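Hypothetical protein (Enterococcus faecalis, PDB 2OX7) is of unknown function, a YopX-family protein built mainly of antiparallel beta sheets and found here as an assembly of four chains. Local coordinates at residues Arg8-Thr12 with Tyr13-Met17; Phe111-Glu114 with Phe115-Leu118; Val119-Gln122 with Ser123-Leu126. All coordinates share one frame; numbering follows the deposited sequence.

Contact 1: residues Arg8-Thr12 with Tyr13-Met17; sequences RAWDT and YEKEM
The indole of Trp-10 lies over the returning backbone of its own hairpin: Glu-16 N sits 3.7 Å above the ring plane, toward the rim, and Trp-10 CE3 comes within 3.3 Å of Glu-16 O. The ring gets there because CG is turned anti to the backbone N (chi1 174°), which swings the indole across the partner strand. On the same face of the sheet, selenomethionine Met-17 forms a non-hydrogen-bonded pair with Trp-10. Its chain, bent at both chi2 and chi3, brings SE against Ala-9 O and places CE over one face of the Arg-8 guanidinium and 4.1 Å from Trp-10 CE3. NH2 of that guanidinium makes a salt bridge with Asp-85 and a hydrogen bond to Glu-83 O.

Asp-11 points to the other face and looks into the turn. Its OD1 accepts from Tyr-13 N (3.0 Å, N-H...O 157°) on the anti side and from Glu-14 N (3.1 Å, 174°) well above the carboxylate plane, both donors arriving from the same face. The side chains of Asp-11 and Glu-14 run side by side, their carboxylate planes steeply inclined.

Strands 7-11 and 16-19 thus form a beta hairpin closed through a G1 beta bulge, in which Lys-15 and Glu-16 both face Asp-11. Asp-11 N donates to Glu-16 O at 2.8 Å, whereas Asp-11 O receives weak bonds from Lys-15 N and Glu-16 N. Lys-15 NZ reaches back weakly to Thr-12 O, and a water lies in the indole plane at Trp-10 NE1. Two amide donors converging on OD1 probably stabilise the ionised form of Asp-11 and hold the turn in shape, despite the like charge of Glu-14 nearby.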
# COMPACT_ATOMS: atom_id res chain seq x y z
N ARG A 8 20.93 13.65 0.29
CA ARG A 8 22.35 13.32 0.57
C ARG A 8 22.92 12.67 -0.69
O ARG A 8 22.18 12.20 -1.57
CB ARG A 8 22.50 12.39 1.77
CG ARG A 8 21.94 11.00 1.54
CD ARG A 8 21.98 10.14 2.78
NE ARG A 8 21.55 8.76 2.45
CZ ARG A 8 21.42 7.80 3.36
NH1 ARG A 8 21.63 8.08 4.63
NH2 ARG A 8 21.02 6.58 2.99
N ALA A 9 24.25 12.67 -0.80
CA ALA A 9 24.92 12.14 -1.99
C ALA A 9 26.13 11.32 -1.61
O ALA A 9 26.90 11.70 -0.73
CB ALA A 9 25.34 13.24 -2.92
N TRP A 10 26.26 10.17 -2.25
CA TRP A 10 27.42 9.32 -2.06
C TRP A 10 28.33 9.65 -3.21
O TRP A 10 27.92 9.55 -4.36
CB TRP A 10 27.02 7.86 -2.13
CG TRP A 10 28.17 6.88 -2.06
CD1 TRP A 10 28.55 6.01 -3.05
CD2 TRP A 10 29.03 6.64 -0.95
NE1 TRP A 10 29.61 5.25 -2.62
CE2 TRP A 10 29.93 5.61 -1.34
CE3 TRP A 10 29.13 7.17 0.34
CZ2 TRP A 10 30.92 5.12 -0.48
CZ3 TRP A 10 30.12 6.71 1.18
CH2 TRP A 10 31.01 5.67 0.77
N ASP A 11 29.54 10.09 -2.87
CA ASP A 11 30.58 10.39 -3.87
C ASP A 11 31.33 9.09 -4.09
O ASP A 11 32.01 8.63 -3.18
CB ASP A 11 31.51 11.44 -3.30
CG ASP A 11 32.63 11.86 -4.27
OD1 ASP A 11 32.95 11.11 -5.22
OD2 ASP A 11 33.16 12.97 -4.04
N THR A 12 31.18 8.49 -5.26
CA THR A 12 31.71 7.16 -5.52
C THR A 12 33.11 7.21 -6.09
O THR A 12 33.60 6.22 -6.65
CB THR A 12 30.87 6.40 -6.56
OG1 THR A 12 31.21 6.88 -7.87
CG2 THR A 12 29.40 6.62 -6.33
N TYR A 13 33.75 8.37 -5.99
CA TYR A 13 35.14 8.49 -6.38
C TYR A 13 35.93 8.64 -5.10
O TYR A 13 36.89 7.91 -4.87
CB TYR A 13 35.34 9.68 -7.32
CG TYR A 13 36.78 10.03 -7.59
CD1 TYR A 13 37.56 9.29 -8.49
CD2 TYR A 13 37.38 11.11 -6.93
CE1 TYR A 13 38.90 9.62 -8.73
CE2 TYR A 13 38.71 11.44 -7.17
CZ TYR A 13 39.46 10.70 -8.07
OH TYR A 13 40.77 11.07 -8.28
N GLU A 14 35.50 9.58 -4.27
CA GLU A 14 36.10 9.85 -2.98
C GLU A 14 35.64 8.92 -1.86
O GLU A 14 36.25 8.90 -0.78
CB GLU A 14 35.83 11.31 -2.58
CG GLU A 14 36.58 12.34 -3.47
CD GLU A 14 38.10 12.16 -3.41
OE1 GLU A 14 38.64 11.90 -2.31
OE2 GLU A 14 38.74 12.27 -4.48
N LYS A 15 34.57 8.15 -2.13
CA LYS A 15 33.98 7.23 -1.14
C LYS A 15 33.61 7.95 0.16
O LYS A 15 34.05 7.55 1.25
CB LYS A 15 34.93 6.05 -0.86
CG LYS A 15 35.46 5.36 -2.13
CD LYS A 15 34.48 4.36 -2.68
CE LYS A 15 35.07 3.52 -3.79
NZ LYS A 15 34.64 4.00 -5.13
N GLU A 16 32.81 9.01 0.04
CA GLU A 16 32.34 9.79 1.18
C GLU A 16 30.84 10.08 0.99
O GLU A 16 30.37 10.20 -0.15
CB GLU A 16 33.09 11.13 1.30
CG GLU A 16 34.63 11.09 1.09
CD GLU A 16 35.41 10.48 2.26
OE1 GLU A 16 35.27 10.98 3.40
OE2 GLU A 16 36.21 9.53 2.02
N MSE A 17 30.10 10.19 2.09
CA MSE A 17 28.69 10.65 2.06
C MSE A 17 28.67 12.15 2.30
O MSE A 17 29.23 12.64 3.27
CB MSE A 17 27.84 9.95 3.12
CG MSE A 17 26.34 10.29 3.04
SE MSE A 17 25.58 9.40 1.50
CE MSE A 17 25.51 7.52 2.17
O HOH W 1 31.33 3.44 -4.36

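Contact 2: residues Phe111-Glu114 with Phe115-Leu118; sequences FFWE and FLDL
Trp-113 and Leu-116 make the tight part of this contact: Leu-116 CD2 rests over the centre of the indole, 3.5 Å from the centroid of the five-membered ring and 14° off its normal, a CH-pi contact. The ring edge is used as well. Trp-113 NE1 donates to Leu-118 O at 2.9 Å with an N-H...O angle of 165°; the oxygen lies nearly in the indole plane, while the donor stands above the carbonyl plane. Beside that bond Leu-118 CB packs on Trp-113 CZ2 at 3.8 Å. An unusual first torsion (chi1 34°), which leaves CG between the backbone N and the carbonyl carbon, turns the indole toward the loop, where face and edge are engaged together. Tyr-131 meets the same ring.

The backbone that allows this is a type II beta turn from Trp-113 to Leu-116, taking the chain off the end of strand 110-113, an outermost strand of its sheet within the chain. Phe-115 holds the left-handed backbone conformation at the third position of the turn. A water spans the turn's mouth, donating to Trp-113 O at 2.6 Å and accepting from Leu-116 N. Asp-117 then centres an inverse gamma turn, with a weak bond from Leu-118 N to Leu-116 O.

The looser side is at the tip. Phe-115 is exposed, and its ring meets its neighbour through one face, with Glu-114 CB 4.0 Å from the centroid and almost on the ring normal. The two side chains run alongside each other in the same direction, the carboxylate only slightly tilted from the ring plane. Glu-114 OE1 lies close to the like charge of Glu-103 in the same chain, and Asp-117 in turn comes close to Glu-114 of the second subunit.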
# COMPACT_ATOMS: atom_id res chain seq x y z
N PHE A 111 7.93 4.99 -0.96
CA PHE A 111 9.07 4.44 -0.32
C PHE A 111 8.65 3.14 0.37
O PHE A 111 7.50 2.97 0.83
CB PHE A 111 9.63 5.42 0.73
CG PHE A 111 10.19 6.70 0.16
CD1 PHE A 111 11.46 6.73 -0.43
CD2 PHE A 111 9.44 7.85 0.16
CE1 PHE A 111 11.95 7.90 -0.97
CE2 PHE A 111 9.92 9.04 -0.37
CZ PHE A 111 11.17 9.07 -0.94
N PHE A 112 9.59 2.22 0.49
CA PHE A 112 9.30 0.96 1.15
C PHE A 112 10.57 0.30 1.63
O PHE A 112 11.66 0.62 1.15
CB PHE A 112 8.54 0.04 0.22
CG PHE A 112 9.30 -0.34 -0.97
CD1 PHE A 112 9.92 -1.58 -1.00
CD2 PHE A 112 9.37 0.51 -2.08
CE1 PHE A 112 10.65 -1.97 -2.13
CE2 PHE A 112 10.11 0.13 -3.20
CZ PHE A 112 10.76 -1.11 -3.20
N TRP A 113 10.42 -0.60 2.60
CA TRP A 113 11.52 -1.44 3.07
C TRP A 113 11.47 -2.76 2.34
O TRP A 113 10.43 -3.44 2.27
CB TRP A 113 11.50 -1.64 4.58
CG TRP A 113 10.16 -1.72 5.22
CD1 TRP A 113 9.02 -2.23 4.70
CD2 TRP A 113 9.87 -1.33 6.58
NE1 TRP A 113 7.99 -2.13 5.64
CE2 TRP A 113 8.48 -1.56 6.79
CE3 TRP A 113 10.64 -0.72 7.60
CZ2 TRP A 113 7.84 -1.28 8.04
CZ3 TRP A 113 10.00 -0.42 8.85
CH2 TRP A 113 8.60 -0.70 9.05
N GLU A 114 12.62 -3.14 1.80
CA GLU A 114 12.70 -4.31 0.92
C GLU A 114 12.61 -5.60 1.68
O GLU A 114 13.26 -5.78 2.71
CB GLU A 114 13.96 -4.21 0.04
CG GLU A 114 13.80 -3.20 -1.08
CD GLU A 114 14.80 -3.41 -2.24
OE1 GLU A 114 15.94 -3.81 -1.97
OE2 GLU A 114 14.45 -3.16 -3.43
N PHE A 115 11.75 -6.50 1.20
CA PHE A 115 11.63 -7.85 1.78
C PHE A 115 11.01 -7.81 3.17
O PHE A 115 11.41 -8.54 4.10
CB PHE A 115 12.99 -8.60 1.76
CG PHE A 115 13.81 -8.34 0.51
CD1 PHE A 115 13.18 -8.07 -0.73
CD2 PHE A 115 15.21 -8.36 0.56
CE1 PHE A 115 13.93 -7.82 -1.89
CE2 PHE A 115 15.97 -8.10 -0.58
CZ PHE A 115 15.33 -7.83 -1.81
N LEU A 116 10.05 -6.90 3.34
CA LEU A 116 9.31 -6.87 4.59
C LEU A 116 7.86 -6.55 4.27
O LEU A 116 7.56 -5.51 3.67
CB LEU A 116 9.93 -5.85 5.58
CG LEU A 116 9.32 -5.74 6.98
CD1 LEU A 116 9.40 -6.99 7.82
CD2 LEU A 116 10.01 -4.60 7.72
N ASP A 117 6.99 -7.46 4.69
CA ASP A 117 5.57 -7.43 4.38
C ASP A 117 4.85 -6.59 5.42
O ASP A 117 3.98 -7.11 6.15
CB ASP A 117 4.98 -8.83 4.46
CG ASP A 117 5.35 -9.72 3.26
OD1 ASP A 117 5.98 -9.25 2.28
OD2 ASP A 117 4.95 -10.91 3.33
N LEU A 118 5.24 -5.32 5.51
CA LEU A 118 4.60 -4.37 6.44
C LEU A 118 4.47 -3.09 5.65
O LEU A 118 5.30 -2.79 4.80
CB LEU A 118 5.45 -4.15 7.69
CG LEU A 118 5.43 -5.12 8.89
CD1 LEU A 118 6.33 -4.59 10.00
CD2 LEU A 118 3.99 -5.35 9.41
O HOH W 2 8.75 -5.10 1.17

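Contact 3: residues Val119-Gln122 with Ser123-Leu126; sequences VFCQ and SNIL
The Phe-120 ring is met obliquely by Ile-125, whose CD1 approaches Phe-120 CE1 to 3.6 Å, while Trp-113 makes an edge-to-face contact with the same phenyl. The other flat group, the Asn-124 amide, bonds through its nitrogen: ND2 donates to Val-119 O at 2.8 Å with an N-H...O angle of 156°. The oxygen stays near the amide plane, and the donor lies in the carbonyl plane, on a lone pair. Asn-124 ND2 also bonds Asp-108 of the second subunit, so one amide nitrogen serves both the loop and the assembly. The Gln-122 amide reaches forward along its own helix toward Leu-126, NE2 coming 3.6 Å from Leu-126 CG and bonding Lys-74 O. With CG anti to the backbone N (chi1 -175°), the chain, bent at chi2, brings that amide against Leu-126, the two side chains crossing at a slant.

These groups surround the start of the short helix 122-126, for which Cys-121 is the N-cap. Its SG accepts a weak capping bond from Asn-124 N at 3.7 Å, with the N-H directed fairly straight at the sulfur (157°). The first turn is held by Ile-125 N to Cys-121 O at 3.0 Å, and Leu-126 N gives a weak bond to Gln-122 O. Ile-125 CG1 packs 3.3 Å from Cys-121 O, which puts the isoleucine branch beside the same carbonyl that its amide grips and lets CD1 continue to the phenyl.

Neighbouring subunits complete the surroundings: Ser-123 OG hydrogen-bonds Ser-123 and Asn-124 of the fourth subunit, Val-119 packs against its counterpart there, and Gln-122 N is bonded by Asp-108 of the third subunit.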
# COMPACT_ATOMS: atom_id res chain seq x y z
N VAL A 119 3.43 -2.34 5.93
CA VAL A 119 3.28 -1.03 5.34
C VAL A 119 4.43 -0.18 5.91
O VAL A 119 4.63 -0.10 7.12
CB VAL A 119 1.91 -0.42 5.74
CG1 VAL A 119 1.78 1.03 5.30
CG2 VAL A 119 0.72 -1.30 5.15
N PHE A 120 5.21 0.41 5.03
CA PHE A 120 6.27 1.33 5.50
C PHE A 120 5.60 2.66 5.80
O PHE A 120 5.26 3.45 4.88
CB PHE A 120 7.33 1.47 4.40
CG PHE A 120 8.48 2.37 4.78
CD1 PHE A 120 9.33 2.02 5.80
CD2 PHE A 120 8.70 3.55 4.06
CE1 PHE A 120 10.41 2.83 6.16
CE2 PHE A 120 9.81 4.37 4.41
CZ PHE A 120 10.65 4.00 5.45
N CYS A 121 5.43 2.94 7.10
CA CYS A 121 4.82 4.17 7.54
C CYS A 121 5.37 4.48 8.96
O CYS A 121 5.99 3.61 9.60
CB CYS A 121 3.27 4.04 7.57
SG CYS A 121 2.69 2.77 8.68
N GLN A 122 5.15 5.70 9.42
CA GLN A 122 5.79 6.12 10.68
C GLN A 122 5.38 5.23 11.85
O GLN A 122 6.19 4.89 12.70
CB GLN A 122 5.47 7.56 10.98
CG GLN A 122 6.22 8.08 12.23
CD GLN A 122 7.74 8.12 11.97
OE1 GLN A 122 8.24 9.10 11.40
NE2 GLN A 122 8.44 7.08 12.35
N SER A 123 4.11 4.87 11.93
CA SER A 123 3.65 4.12 13.11
C SER A 123 4.23 2.69 13.08
O SER A 123 4.57 2.14 14.15
CB SER A 123 2.10 4.12 13.17
OG SER A 123 1.60 3.32 12.12
N ASN A 124 4.37 2.08 11.89
CA ASN A 124 5.01 0.75 11.83
C ASN A 124 6.50 0.78 12.16
O ASN A 124 7.07 -0.18 12.76
CB ASN A 124 4.85 0.07 10.48
CG ASN A 124 3.72 -0.95 10.49
OD1 ASN A 124 3.40 -1.57 11.52
ND2 ASN A 124 3.15 -1.17 9.30
N ILE A 125 7.14 1.87 11.80
CA ILE A 125 8.57 2.03 12.15
C ILE A 125 8.76 2.03 13.67
O ILE A 125 9.76 1.53 14.19
CB ILE A 125 9.17 3.29 11.47
CG1 ILE A 125 9.22 3.13 9.93
CG2 ILE A 125 10.60 3.57 11.99
CD1 ILE A 125 9.31 4.47 9.22
N LEU A 126 7.78 2.58 14.40
CA LEU A 126 7.92 2.79 15.85
C LEU A 126 7.22 1.75 16.71
O LEU A 126 7.40 1.75 17.95
CB LEU A 126 7.44 4.20 16.20
CG LEU A 126 8.21 5.34 15.50
CD1 LEU A 126 7.62 6.74 15.88
CD2 LEU A 126 9.74 5.29 15.76

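In the fold
Contact 1 stands alone: its centre is about 25 Å from that of contact 2 and 28 Å from that of contact 3, across the chain's centre. It joins strands 7-11 and 16-19, is partly buried, and touches no other subunit. Contacts 2 and 3 are consecutive in the chain and meet directly, Trp-113 CD2 lying 3.5 Å from Phe-120 CD1. Contact 2 is at the surface, contact 3 is buried, and both reach the second subunit. Chemistry follows place: a carboxylate gathers turn amides in contact 1, an indole gathers leucines and a carbonyl in contact 2, and helix capping combines with intersubunit polar bonds in contact 3.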